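Local coordinates for protein thermostable carboxypeptidase 1 (Pyrococcus furiosus, PDB 1KA2) that removes amino acids one after another from the C-terminus of peptides with broad specificity, as a cobalt-dependent metallocarboxypeptidase of the M32 family that forms a homodimer, at residues T352-D355 and V356-N360. Numbering follows the deposited sequence.
Sequences TEAD and VVTYN
Asp-355 OD2 takes two backbone N-H groups of the turn that follows it: Thr-358 N at 2.9 Å, reaching the oxygen from above the carboxylate plane (42° out of it), and Val-357 N through a weak, bent bond. The other oxygen, OD1, accepts the hydroxyl of Thr-358 in a very short bond, 2.5 Å to OG1, and also a bond from Arg-346 N. With CG set between its own backbone N and carbonyl carbon (chi1 57°), the carboxylate folds back over these N-H groups, and the Thr-358 side chain crosses it at about a right angle. In the backbone, Asp-355 O accepts Tyr-359 N at 2.9 Å, while Ala-354 CB lies at the edge of the Tyr-359 ring, 4.0 Å from CD1. The ring has a cation-pi contact with Arg-303, and the Tyr-359 side chain lies about 5 Å from that of the metal ligand Glu-299. Replacing Asp-355 by alanine would probably leave the Val-357 and Thr-358 N-H groups and the Thr-358 hydroxyl without this acceptor. Asp-355, ending a stretch that matches the M32 I/NRXXA/SD motif, thus brings to the turn leading into helix 359-375 a buried carboxylate whose negative charge is probably stabilised by the N-H groups turned toward it.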
loop_
_atom_site.group_PDB
_atom_site.type_symbol
_atom_site.label_atom_id
_atom_site.label_comp_id
_atom_site.label_asym_id
_atom_site.label_seq_id
_atom_site.Cartn_x
_atom_site.Cartn_y
_atom_site.Cartn_z
ATOM N N THR A 352 -21.526 15.074 12.852
ATOM C CA THR A 352 -21.287 13.657 12.573
ATOM C C THR A 352 -22.107 12.692 13.427
ATOM O O THR A 352 -22.163 11.497 13.150
ATOM C CB THR A 352 -19.786 13.294 12.705
ATOM O OG1 THR A 352 -19.306 13.682 13.994
ATOM C CG2 THR A 352 -18.976 14.015 11.647
ATOM N N GLU A 353 -22.756 13.204 14.462
ATOM C CA GLU A 353 -23.571 12.353 15.321
ATOM C C GLU A 353 -25.064 12.567 15.068
ATOM O O GLU A 353 -25.906 11.776 15.506
ATOM C CB GLU A 353 -23.237 12.635 16.786
ATOM C CG GLU A 353 -21.742 12.649 17.063
ATOM C CD GLU A 353 -21.411 12.301 18.491
ATOM O OE1 GLU A 353 -21.812 11.201 18.929
ATOM O OE2 GLU A 353 -20.747 13.116 19.171
ATOM N N ALA A 354 -25.385 13.630 14.344
ATOM C CA ALA A 354 -26.774 13.962 14.048
ATOM C C ALA A 354 -27.561 12.818 13.415
ATOM O O ALA A 354 -27.075 12.137 12.500
ATOM C CB ALA A 354 -26.829 15.178 13.143
ATOM N N ASP A 355 -28.775 12.613 13.925
ATOM C CA ASP A 355 -29.685 11.596 13.415
ATOM C C ASP A 355 -30.019 12.077 12.010
ATOM O O ASP A 355 -29.642 13.189 11.638
ATOM C CB ASP A 355 -30.966 11.586 14.240
ATOM C CG ASP A 355 -31.637 12.939 14.256
ATOM O OD1 ASP A 355 -31.250 13.787 15.089
ATOM O OD2 ASP A 355 -32.520 13.160 13.402
ATOM N N VAL A 356 -30.750 11.276 11.244
ATOM C CA VAL A 356 -31.082 11.655 9.874
ATOM C C VAL A 356 -32.047 12.835 9.693
ATOM O O VAL A 356 -32.072 13.463 8.623
ATOM C CB VAL A 356 -31.684 10.482 9.101
ATOM C CG1 VAL A 356 -30.776 9.280 9.189
ATOM C CG2 VAL A 356 -33.064 10.171 9.642
ATOM N N VAL A 357 -32.850 13.124 10.715
ATOM C CA VAL A 357 -33.813 14.215 10.626
ATOM C C VAL A 357 -33.165 15.568 10.938
ATOM O O VAL A 357 -33.456 16.564 10.284
ATOM C CB VAL A 357 -35.010 13.959 11.573
ATOM C CG1 VAL A 357 -36.113 14.983 11.317
ATOM C CG2 VAL A 357 -35.543 12.553 11.353
ATOM N N THR A 358 -32.260 15.587 11.914
ATOM C CA THR A 358 -31.563 16.814 12.301
ATOM C C THR A 358 -30.270 17.068 11.501
ATOM O O THR A 358 -29.795 18.203 11.428
ATOM C CB THR A 358 -31.207 16.794 13.815
ATOM O OG1 THR A 358 -30.213 15.789 14.070
ATOM C CG2 THR A 358 -32.447 16.485 14.649
ATOM N N TYR A 359 -29.711 16.022 10.895
ATOM C CA TYR A 359 -28.462 16.151 10.125
ATOM C C TYR A 359 -28.400 17.303 9.123
ATOM O O TYR A 359 -27.496 18.148 9.177
ATOM C CB TYR A 359 -28.157 14.855 9.361
ATOM C CG TYR A 359 -26.810 14.859 8.657
ATOM C CD1 TYR A 359 -25.628 14.627 9.363
ATOM C CD2 TYR A 359 -26.719 15.105 7.295
ATOM C CE1 TYR A 359 -24.383 14.639 8.725
ATOM C CE2 TYR A 359 -25.486 15.127 6.645
ATOM C CZ TYR A 359 -24.323 14.893 7.364
ATOM O OH TYR A 359 -23.112 14.910 6.719
ATOM N N ASN A 360 -29.346 17.331 8.192
ATOM C CA ASN A 360 -29.329 18.371 7.180
ATOM C C ASN A 360 -29.374 19.828 7.680
ATOM O O ASN A 360 -29.043 20.750 6.932
ATOM C CB ASN A 360 -30.428 18.096 6.154
ATOM C CG ASN A 360 -30.082 16.917 5.250
ATOM O OD1 ASN A 360 -28.973 16.842 4.725
ATOM N ND2 ASN A 360 -31.025 16.004 5.061
#